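Local structure of hypothetical conserved protein (Thermus thermophilus, 3DZM) at residues Asn150-Tyr162 and Pro200-Arg213. The protein is of unknown function but forms a calcium-binding beta-barrel that is a major protein of the outer membrane. Residues are numbered along the deposited sequence; the frame is centred on the assembly and turned at random.
Sequences NLSLVGDLGVDYY and PEWVLKLRLGAAYR. With C8E ((hydroxyethyloxy)tri(ethyloxy)octane), chain F; C8E ((hydroxyethyloxy)tri(ethyloxy)octane), chain E.
Two antiparallel strands of the outer-membrane beta-barrel meet here, the last strand, 202-213, pairing with 151-162 in a ladder from Leu151-Tyr212 to Tyr161-Trp202. Twelve backbone hydrogen bonds run from Asn150 to Tyr162. Leu151, Leu153, Leu157, Val159, Leu204, Leu206 and Leu208 share the apolar outer side, which presumably faces lipid; Val159 CG2 lies 3.8 Å from Leu204 CD1. Toward Trp202, aromatic rings take over. Tyr161 turns its ring edge to the face of Trp202, CD1 standing 3.5 Å from Trp202 CE2, planes at 53°, while Tyr161 CB makes a CH-pi contact over the indole's six-membered ring. With CG anti to the carbonyl carbon (chi1 -68°), the indole reaches across the strand pair, its edge against Val159 CG1 and its other face against the alkyl chain of one detergent; a second lies over the Tyr161 ring. An alanine in place of Trp202 would probably leave the Tyr161 edge without its aromatic partner and strip both Val159 and the detergent of a packing surface. On the opposite side, Asp156 OD2 forms a long salt bridge to Lys205 NZ, 3.7 Å; Tyr104 hydrogen-bonds both residues, and Arg43 pairs with Asp156. Two waters, one weakly bound to Lys205 NZ, join it to the Asp160 carboxylate, itself salt-bridged to Arg108. An apolar outer surface bordered by aromatic residues, backed by a charged, hydrated interior, is characteristic of outer-membrane beta-barrels.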
ATOM      1  N   ASN A 150      -9.957 -22.243 -16.250  1.00104.43           N
ATOM      2  CA  ASN A 150      -9.955 -20.776 -16.248  1.00 91.93           C
ATOM      3  C   ASN A 150      -9.668 -20.170 -14.897  1.00 87.40           C
ATOM      4  O   ASN A 150      -9.884 -18.986 -14.693  1.00 89.40           O
ATOM      5  CB  ASN A 150     -11.274 -20.223 -16.782  1.00100.60           C
ATOM      6  CG  ASN A 150     -11.430 -20.462 -18.263  1.00118.32           C
ATOM      7  OD1 ASN A 150     -10.441 -20.448 -19.002  1.00126.03           O
ATOM      8  ND2 ASN A 150     -12.661 -20.705 -18.709  1.00120.96           N
ATOM      9  N   LEU A 151      -9.171 -20.985 -13.972  1.00 85.07           N
ATOM     10  CA  LEU A 151      -8.936 -20.533 -12.610  1.00 81.78           C
ATOM     11  C   LEU A 151      -7.602 -21.049 -12.093  1.00 81.91           C
ATOM     12  O   LEU A 151      -7.336 -22.240 -12.148  1.00 82.73           O
ATOM     13  CB  LEU A 151     -10.062 -21.009 -11.693  1.00 87.17           C
ATOM     14  CG  LEU A 151     -10.056 -20.440 -10.279  1.00 91.03           C
ATOM     15  CD1 LEU A 151     -10.764 -19.103 -10.270  1.00 90.76           C
ATOM     16  CD2 LEU A 151     -10.726 -21.405  -9.353  1.00 97.67           C
ATOM     17  N   SER A 152      -6.739 -20.154 -11.619  1.00 84.27           N
ATOM     18  CA  SER A 152      -5.514 -20.604 -10.953  1.00 81.93           C
ATOM     19  C   SER A 152      -5.310 -19.951  -9.614  1.00 73.84           C
ATOM     20  O   SER A 152      -5.744 -18.825  -9.385  1.00 73.44           O
ATOM     21  CB  SER A 152      -4.250 -20.434 -11.815  1.00 79.48           C
ATOM     22  OG  SER A 152      -4.394 -19.409 -12.754  1.00 84.26           O
ATOM     23  N   LEU A 153      -4.670 -20.705  -8.728  1.00 67.04           N
ATOM     24  CA  LEU A 153      -4.171 -20.189  -7.481  1.00 69.02           C
ATOM     25  C   LEU A 153      -2.972 -19.291  -7.775  1.00 68.01           C
ATOM     26  O   LEU A 153      -2.136 -19.618  -8.613  1.00 69.62           O
ATOM     27  CB  LEU A 153      -3.765 -21.354  -6.590  1.00 79.95           C
ATOM     28  CG  LEU A 153      -3.903 -20.989  -5.121  1.00 89.93           C
ATOM     29  CD1 LEU A 153      -5.334 -20.544  -4.855  1.00 93.42           C
ATOM     30  CD2 LEU A 153      -3.513 -22.154  -4.247  1.00 92.50           C
ATOM     31  N   VAL A 154      -2.909 -18.135  -7.125  1.00 70.42           N
ATOM     32  CA  VAL A 154      -1.804 -17.206  -7.338  1.00 67.35           C
ATOM     33  C   VAL A 154      -1.168 -16.789  -6.021  1.00 65.60           C
ATOM     34  O   VAL A 154      -1.856 -16.402  -5.099  1.00 68.29           O
ATOM     35  CB  VAL A 154      -2.243 -15.940  -8.052  1.00 66.83           C
ATOM     36  CG1 VAL A 154      -1.066 -15.030  -8.185  1.00 68.29           C
ATOM     37  CG2 VAL A 154      -2.800 -16.250  -9.403  1.00 71.37           C
ATOM     38  N   GLY A 155       0.155 -16.872  -5.960  1.00 64.07           N
ATOM     39  CA  GLY A 155       0.936 -16.441  -4.815  1.00 63.15           C
ATOM     40  C   GLY A 155       1.810 -15.272  -5.239  1.00 68.78           C
ATOM     41  O   GLY A 155       2.351 -15.244  -6.343  1.00 72.95           O
ATOM     42  N   ASP A 156       1.943 -14.280  -4.373  1.00 66.58           N
ATOM     43  CA  ASP A 156       2.720 -13.117  -4.732  1.00 66.43           C
ATOM     44  C   ASP A 156       3.527 -12.605  -3.558  1.00 67.23           C
ATOM     45  O   ASP A 156       2.940 -12.258  -2.522  1.00 63.86           O
ATOM     46  CB  ASP A 156       1.787 -12.031  -5.185  1.00 78.44           C
ATOM     47  CG  ASP A 156       2.489 -10.985  -5.945  1.00 90.03           C
ATOM     48  OD1 ASP A 156       3.703 -11.184  -6.104  1.00101.09           O
ATOM     49  OD2 ASP A 156       1.856  -9.986  -6.372  1.00 88.19           O
ATOM     50  N   LEU A 157       4.860 -12.597  -3.718  1.00 58.47           N
ATOM     51  CA  LEU A 157       5.764 -11.954  -2.772  1.00 63.37           C
ATOM     52  C   LEU A 157       6.628 -10.883  -3.435  1.00 69.78           C
ATOM     53  O   LEU A 157       7.317 -11.159  -4.419  1.00 72.56           O
ATOM     54  CB  LEU A 157       6.680 -12.979  -2.130  1.00 76.33           C
ATOM     55  CG  LEU A 157       7.557 -12.548  -0.946  1.00 83.55           C
ATOM     56  CD1 LEU A 157       7.937 -13.759  -0.160  1.00 85.91           C
ATOM     57  CD2 LEU A 157       8.790 -11.799  -1.393  1.00 77.88           C
ATOM     58  N   GLY A 158       6.588  -9.665  -2.899  1.00 65.56           N
ATOM     59  CA  GLY A 158       7.433  -8.606  -3.412  1.00 62.41           C
ATOM     60  C   GLY A 158       7.814  -7.565  -2.396  1.00 61.34           C
ATOM     61  O   GLY A 158       7.360  -7.601  -1.265  1.00 62.41           O
ATOM     62  N   VAL A 159       8.686  -6.646  -2.793  1.00 68.59           N
ATOM     63  CA  VAL A 159       9.131  -5.545  -1.915  1.00 61.64           C
ATOM     64  C   VAL A 159       9.076  -4.289  -2.746  1.00 65.68           C
ATOM     65  O   VAL A 159       9.407  -4.314  -3.949  1.00 69.84           O
ATOM     66  CB  VAL A 159      10.560  -5.787  -1.350  1.00 71.91           C
ATOM     67  CG1 VAL A 159      11.092  -4.534  -0.702  1.00 65.63           C
ATOM     68  CG2 VAL A 159      10.613  -7.049  -0.360  1.00 53.39           C
ATOM     69  N   ASP A 160       8.574  -3.208  -2.154  1.00 65.36           N
ATOM     70  CA  ASP A 160       8.438  -1.930  -2.873  1.00 60.70           C
ATOM     71  C   ASP A 160       9.167  -0.907  -2.061  1.00 62.60           C
ATOM     72  O   ASP A 160       9.173  -0.976  -0.824  1.00 65.40           O
ATOM     73  CB  ASP A 160       6.979  -1.473  -2.984  1.00 60.78           C
ATOM     74  CG  ASP A 160       6.154  -2.325  -3.927  1.00 71.75           C
ATOM     75  OD1 ASP A 160       6.792  -3.042  -4.698  1.00 73.10           O
ATOM     76  OD2 ASP A 160       4.879  -2.283  -3.893  1.00 71.38           O
ATOM     77  N   TYR A 161       9.764   0.056  -2.743  1.00 56.16           N
ATOM     78  CA  TYR A 161      10.327   1.202  -2.056  1.00 56.32           C
ATOM     79  C   TYR A 161       9.610   2.483  -2.494  1.00 59.25           C
ATOM     80  O   TYR A 161       9.415   2.700  -3.682  1.00 60.16           O
ATOM     81  CB  TYR A 161      11.819   1.341  -2.335  1.00 56.56           C
ATOM     82  CG  TYR A 161      12.369   2.578  -1.678  1.00 70.11           C
ATOM     83  CD1 TYR A 161      12.562   2.618  -0.300  1.00 75.99           C
ATOM     84  CD2 TYR A 161      12.642   3.727  -2.412  1.00 69.08           C
ATOM     85  CE1 TYR A 161      13.032   3.728   0.314  1.00 72.76           C
ATOM     86  CE2 TYR A 161      13.133   4.873  -1.786  1.00 70.31           C
ATOM     87  CZ  TYR A 161      13.327   4.854  -0.427  1.00 73.46           C
ATOM     88  OH  TYR A 161      13.806   5.962   0.221  1.00 77.73           O
ATOM     89  N   TYR A 162       9.251   3.337  -1.534  1.00 60.90           N
ATOM     90  CA  TYR A 162       8.657   4.649  -1.837  1.00 66.02           C
ATOM     91  C   TYR A 162       9.523   5.850  -1.466  1.00 70.98           C
ATOM     92  O   TYR A 162      10.083   5.933  -0.375  1.00 73.61           O
ATOM     93  CB  TYR A 162       7.288   4.786  -1.172  1.00 63.92           C
ATOM     94  CG  TYR A 162       6.237   3.881  -1.774  1.00 67.75           C
ATOM     95  CD1 TYR A 162       5.515   4.283  -2.890  1.00 66.27           C
ATOM     96  CD2 TYR A 162       5.982   2.614  -1.246  1.00 70.18           C
ATOM     97  CE1 TYR A 162       4.559   3.470  -3.445  1.00 72.70           C
ATOM     98  CE2 TYR A 162       5.013   1.789  -1.803  1.00 68.05           C
ATOM     99  CZ  TYR A 162       4.311   2.229  -2.902  1.00 70.12           C
ATOM    100  OH  TYR A 162       3.352   1.451  -3.476  1.00 67.37           O
ATOM    101  N   PRO A 200       4.447   4.929   3.869  1.00 69.13           N
ATOM    102  CA  PRO A 200       5.326   3.902   3.324  1.00 63.31           C
ATOM    103  C   PRO A 200       6.739   4.359   3.076  1.00 68.50           C
ATOM    104  O   PRO A 200       7.006   5.494   2.717  1.00 70.93           O
ATOM    105  CB  PRO A 200       4.661   3.549   1.995  1.00 58.79           C
ATOM    106  CG  PRO A 200       3.259   3.795   2.221  1.00 61.85           C
ATOM    107  CD  PRO A 200       3.199   5.024   3.104  1.00 67.61           C
ATOM    108  N   GLU A 201       7.657   3.439   3.310  1.00 67.33           N
ATOM    109  CA  GLU A 201       8.998   3.559   2.796  1.00 61.15           C
ATOM    110  C   GLU A 201       9.385   2.200   2.151  1.00 67.04           C
ATOM    111  O   GLU A 201       9.317   2.019   0.928  1.00 63.87           O
ATOM    112  CB  GLU A 201       9.939   4.003   3.888  1.00 60.61           C
ATOM    113  CG  GLU A 201      11.348   4.152   3.398  1.00 81.43           C
ATOM    114  CD  GLU A 201      12.264   4.806   4.424  1.00 96.84           C
ATOM    115  OE1 GLU A 201      11.914   4.788   5.642  1.00 93.04           O
ATOM    116  OE2 GLU A 201      13.328   5.340   3.988  1.00101.65           O
ATOM    117  N   TRP A 202       9.748   1.225   2.969  1.00 68.27           N
ATOM    118  CA  TRP A 202       9.912  -0.126   2.456  1.00 68.87           C
ATOM    119  C   TRP A 202       8.659  -0.927   2.764  1.00 67.77           C
ATOM    120  O   TRP A 202       8.133  -0.866   3.875  1.00 70.40           O
ATOM    121  CB  TRP A 202      11.119  -0.809   3.089  1.00 68.62           C
ATOM    122  CG  TRP A 202      12.436  -0.238   2.704  1.00 66.62           C
ATOM    123  CD1 TRP A 202      13.169   0.662   3.416  1.00 71.06           C
ATOM    124  CD2 TRP A 202      13.186  -0.530   1.523  1.00 64.71           C
ATOM    125  NE1 TRP A 202      14.336   0.952   2.759  1.00 72.89           N
ATOM    126  CE2 TRP A 202      14.383   0.235   1.593  1.00 71.19           C
ATOM    127  CE3 TRP A 202      12.978  -1.368   0.421  1.00 59.70           C
ATOM    128  CZ2 TRP A 202      15.367   0.200   0.587  1.00 62.41           C
ATOM    129  CZ3 TRP A 202      13.980  -1.425  -0.579  1.00 61.02           C
ATOM    130  CH2 TRP A 202      15.145  -0.638  -0.483  1.00 65.00           C
ATOM    131  N   VAL A 203       8.154  -1.654   1.781  1.00 60.70           N
ATOM    132  CA  VAL A 203       6.942  -2.412   2.014  1.00 56.49           C
ATOM    133  C   VAL A 203       7.140  -3.843   1.548  1.00 58.40           C
ATOM    134  O   VAL A 203       7.433  -4.075   0.380  1.00 67.57           O
ATOM    135  CB  VAL A 203       5.692  -1.765   1.301  1.00 67.55           C
ATOM    136  CG1 VAL A 203       4.376  -2.469   1.723  1.00 48.32           C
ATOM    137  CG2 VAL A 203       5.610  -0.282   1.586  1.00 48.67           C
ATOM    138  N   LEU A 204       6.993  -4.791   2.472  1.00 54.50           N
ATOM    139  CA  LEU A 204       6.843  -6.209   2.123  1.00 60.59           C
ATOM    140  C   LEU A 204       5.434  -6.554   1.625  1.00 62.16           C
ATOM    141  O   LEU A 204       4.446  -6.246   2.269  1.00 65.30           O
ATOM    142  CB  LEU A 204       7.135  -7.061   3.340  1.00 63.17           C
ATOM    143  CG  LEU A 204       7.296  -8.550   3.088  1.00 74.49           C
ATOM    144  CD1 LEU A 204       8.499  -8.817   2.217  1.00 76.26           C
ATOM    145  CD2 LEU A 204       7.435  -9.267   4.406  1.00 78.45           C
ATOM    146  N   LYS A 205       5.340  -7.199   0.479  1.00 66.46           N
ATOM    147  CA  LYS A 205       4.046  -7.585  -0.059  1.00 68.58           C
ATOM    148  C   LYS A 205       3.992  -9.094  -0.107  1.00 68.36           C
ATOM    149  O   LYS A 205       4.863  -9.736  -0.717  1.00 67.09           O
ATOM    150  CB  LYS A 205       3.822  -7.024  -1.474  1.00 63.68           C
ATOM    151  CG  LYS A 205       2.714  -7.729  -2.261  1.00 59.14           C
ATOM    152  CD  LYS A 205       3.077  -7.869  -3.739  1.00 64.22           C
ATOM    153  CE  LYS A 205       3.491  -6.552  -4.364  1.00 68.49           C
ATOM    154  NZ  LYS A 205       3.267  -6.561  -5.853  1.00 75.61           N
ATOM    155  N   LEU A 206       2.961  -9.645   0.523  1.00 61.07           N
ATOM    156  CA  LEU A 206       2.734 -11.086   0.602  1.00 61.58           C
ATOM    157  C   LEU A 206       1.228 -11.417   0.430  1.00 68.90           C
ATOM    158  O   LEU A 206       0.430 -11.199   1.342  1.00 60.82           O
ATOM    159  CB  LEU A 206       3.263 -11.539   1.945  1.00 74.71           C
ATOM    160  CG  LEU A 206       3.311 -13.005   2.368  1.00 92.84           C
ATOM    161  CD1 LEU A 206       3.693 -13.929   1.231  1.00 99.71           C
ATOM    162  CD2 LEU A 206       4.299 -13.105   3.505  1.00 93.56           C
ATOM    163  N   ARG A 207       0.826 -11.886  -0.756  1.00 65.92           N
ATOM    164  CA  ARG A 207      -0.597 -12.134  -1.014  1.00 63.17           C
ATOM    165  C   ARG A 207      -0.907 -13.526  -1.570  1.00 63.32           C
ATOM    166  O   ARG A 207      -0.120 -14.048  -2.352  1.00 62.69           O
ATOM    167  CB  ARG A 207      -1.180 -11.087  -1.963  1.00 66.24           C
ATOM    168  CG  ARG A 207      -1.316  -9.709  -1.405  1.00 72.73           C
ATOM    169  CD  ARG A 207      -2.014  -8.793  -2.423  1.00 76.14           C
ATOM    170  NE  ARG A 207      -2.044  -7.394  -1.997  1.00 77.91           N
ATOM    171  CZ  ARG A 207      -1.357  -6.416  -2.580  1.00 78.59           C
ATOM    172  NH1 ARG A 207      -0.584  -6.673  -3.629  1.00 72.92           N
ATOM    173  NH2 ARG A 207      -1.438  -5.173  -2.107  1.00 82.00           N
ATOM    174  N   LEU A 208      -2.055 -14.104  -1.157  1.00 63.28           N
ATOM    175  CA  LEU A 208      -2.672 -15.264  -1.820  1.00 63.32           C
ATOM    176  C   LEU A 208      -3.927 -14.813  -2.510  1.00 69.48           C
ATOM    177  O   LEU A 208      -4.611 -13.925  -2.024  1.00 73.09           O
ATOM    178  CB  LEU A 208      -3.011 -16.388  -0.861  1.00 68.84           C
ATOM    179  CG  LEU A 208      -1.803 -16.867  -0.066  1.00 80.38           C
ATOM    180  CD1 LEU A 208      -2.181 -17.924   0.965  1.00 78.81           C
ATOM    181  CD2 LEU A 208      -0.699 -17.366  -1.015  1.00 81.48           C
ATOM    182  N   GLY A 209      -4.218 -15.407  -3.661  1.00 68.11           N
ATOM    183  CA  GLY A 209      -5.390 -15.027  -4.414  1.00 66.41           C
ATOM    184  C   GLY A 209      -5.636 -15.951  -5.576  1.00 70.09           C
ATOM    185  O   GLY A 209      -5.033 -16.999  -5.661  1.00 76.65           O
ATOM    186  N   ALA A 210      -6.530 -15.554  -6.470  1.00 67.72           N
ATOM    187  CA  ALA A 210      -6.913 -16.389  -7.584  1.00 68.28           C
ATOM    188  C   ALA A 210      -7.032 -15.550  -8.832  1.00 67.69           C
ATOM    189  O   ALA A 210      -7.306 -14.363  -8.742  1.00 72.52           O
ATOM    190  CB  ALA A 210      -8.245 -17.071  -7.275  1.00 74.17           C
ATOM    191  N   ALA A 211      -6.824 -16.156  -9.995  1.00 67.69           N
ATOM    192  CA  ALA A 211      -7.001 -15.438 -11.254  1.00 66.92           C
ATOM    193  C   ALA A 211      -7.946 -16.198 -12.156  1.00 78.45           C
ATOM    194  O   ALA A 211      -7.804 -17.403 -12.334  1.00 88.95           O
ATOM    195  CB  ALA A 211      -5.691 -15.218 -11.939  1.00 61.09           C
ATOM    196  N   TYR A 212      -8.912 -15.479 -12.716  1.00 77.85           N
ATOM    197  CA  TYR A 212      -9.913 -16.063 -13.587  1.00 81.38           C
ATOM    198  C   TYR A 212      -9.631 -15.616 -15.010  1.00 84.50           C
ATOM    199  O   TYR A 212      -9.594 -14.421 -15.270  1.00 83.44           O
ATOM    200  CB  TYR A 212     -11.321 -15.617 -13.143  1.00 80.01           C
ATOM    201  CG  TYR A 212     -12.419 -16.187 -14.003  1.00 79.02           C
ATOM    202  CD1 TYR A 212     -12.740 -17.540 -13.929  1.00 86.39           C
ATOM    203  CD2 TYR A 212     -13.108 -15.396 -14.912  1.00 79.24           C
ATOM    204  CE1 TYR A 212     -13.727 -18.102 -14.728  1.00 90.27           C
ATOM    205  CE2 TYR A 212     -14.109 -15.945 -15.721  1.00 92.00           C
ATOM    206  CZ  TYR A 212     -14.413 -17.310 -15.622  1.00 98.17           C
ATOM    207  OH  TYR A 212     -15.396 -17.894 -16.410  1.00104.20           O
ATOM    208  N   ARG A 213      -9.404 -16.566 -15.918  1.00 92.47           N
ATOM    209  CA  ARG A 213      -9.050 -16.239 -17.308  1.00102.76           C
ATOM    210  C   ARG A 213     -10.254 -15.893 -18.150  1.00108.68           C
ATOM    211  O   ARG A 213     -11.374 -16.104 -17.729  1.00105.10           O
ATOM    212  CB  ARG A 213      -8.247 -17.363 -17.988  1.00109.02           C
ATOM    213  CG  ARG A 213      -7.814 -17.056 -19.439  1.00122.43           C
ATOM    214  CD  ARG A 213      -6.798 -18.073 -19.966  1.00137.02           C
ATOM    215  NE  ARG A 213      -5.752 -18.335 -18.970  1.00146.18           N
ATOM    216  CZ  ARG A 213      -4.549 -17.755 -18.947  1.00144.43           C
ATOM    217  NH1 ARG A 213      -4.214 -16.882 -19.881  1.00145.44           N
ATOM    218  NH2 ARG A 213      -3.673 -18.056 -17.990  1.00136.66           N
TER
HETATM  219  C1  C8E F 210      13.814  -0.684  -5.327  1.00 91.86           C
HETATM  220  C2  C8E F 210      15.158   0.077  -5.398  1.00102.35           C
HETATM  221  C3  C8E F 210      15.148   1.596  -5.109  1.00103.56           C
HETATM  222  C4  C8E F 210      16.394   2.069  -4.339  1.00112.82           C
HETATM  223  C5  C8E F 210      16.140   2.817  -3.009  1.00120.91           C
HETATM  224  C6  C8E F 210      17.254   3.784  -2.550  1.00124.36           C
HETATM  225  C7  C8E F 210      16.757   4.943  -1.668  1.00130.82           C
HETATM  226  C8  C8E F 210      17.538   6.264  -1.813  1.00138.40           C
HETATM  227  O9  C8E F 210      16.712   7.430  -1.807  1.00144.56           O
HETATM  228  C10 C8E F 210      15.932   7.599  -0.626  1.00154.57           C
HETATM  229  C11 C8E F 210      14.913   8.764  -0.672  1.00159.98           C
HETATM  230  O12 C8E F 210      13.736   8.528   0.118  1.00158.83           O
HETATM  231  C13 C8E F 210      13.649   9.240   1.351  1.00156.45           C
HETATM  232  C14 C8E F 210      13.111   8.392   2.520  1.00154.53           C
HETATM  233  O15 C8E F 210      11.845   8.867   2.973  1.00151.88           O
HETATM  234  C16 C8E F 210      11.597   8.856   4.378  1.00145.64           C
HETATM  235  C17 C8E F 210      10.836   7.607   4.851  1.00140.13           C
HETATM  236  O18 C8E F 210      10.345   7.680   6.186  1.00134.56           O
HETATM  237  C19 C8E F 210       8.931   7.514   6.246  1.00127.54           C
HETATM  238  C20 C8E F 210       8.330   7.532   7.663  1.00108.87           C
HETATM  239  O21 C8E F 210       7.453   8.643   7.828  1.00 83.41           O
HETATM  240  C1  C8E E 209      12.552  -6.924   4.418  1.00 86.91           C
HETATM  241  C2  C8E E 209      12.695  -5.526   3.802  1.00 99.50           C
HETATM  242  C3  C8E E 209      12.694  -4.390   4.833  1.00107.79           C
HETATM  243  C4  C8E E 209      14.055  -3.680   4.920  1.00115.53           C
HETATM  244  C5  C8E E 209      13.993  -2.245   5.456  1.00121.80           C
HETATM  245  C6  C8E E 209      14.431  -2.051   6.917  1.00126.84           C
HETATM  246  C7  C8E E 209      13.271  -1.654   7.839  1.00137.38           C
HETATM  247  C8  C8E E 209      12.013  -1.323   7.028  1.00152.65           C
HETATM  248  O9  C8E E 209      11.158  -0.346   7.612  1.00162.10           O
HETATM  249  C10 C8E E 209      11.154   0.866   6.868  1.00164.92           C
HETATM  250  C11 C8E E 209       9.878   1.683   7.071  1.00167.84           C
HETATM  251  O12 C8E E 209       8.937   1.410   6.049  1.00172.45           O
HETATM  252  C13 C8E E 209       7.613   1.766   6.416  1.00173.81           C
HETATM  253  C14 C8E E 209       6.557   0.897   5.725  1.00172.14           C
HETATM  254  O15 C8E E 209       5.711   0.308   6.699  1.00171.66           O
HETATM  255  C16 C8E E 209       4.864  -0.691   6.170  1.00167.00           C
HETATM  256  C17 C8E E 209       3.742  -0.049   5.352  1.00161.38           C
HETATM  257  O18 C8E E 209       2.592   0.200   6.144  1.00154.15           O
HETATM  258  C19 C8E E 209       2.698   1.384   6.897  1.00144.37           C
HETATM  259  C20 C8E E 209       2.919   2.530   5.917  1.00135.05           C
HETATM  260  O21 C8E E 209       1.690   3.028   5.466  1.00128.76           O
HETATM  261  O   HOH W   1      -0.670  -9.005  -5.413  1.00 70.89           O
HETATM  262  O   HOH W   2       6.445  -5.533  -5.745  1.00 68.32           O
HETATM  263  O   HOH W   3       2.935  -3.497  -5.594  1.00 78.85           O
HETATM  264  O   HOH W   4       9.239   7.221   2.030  1.00 81.46           O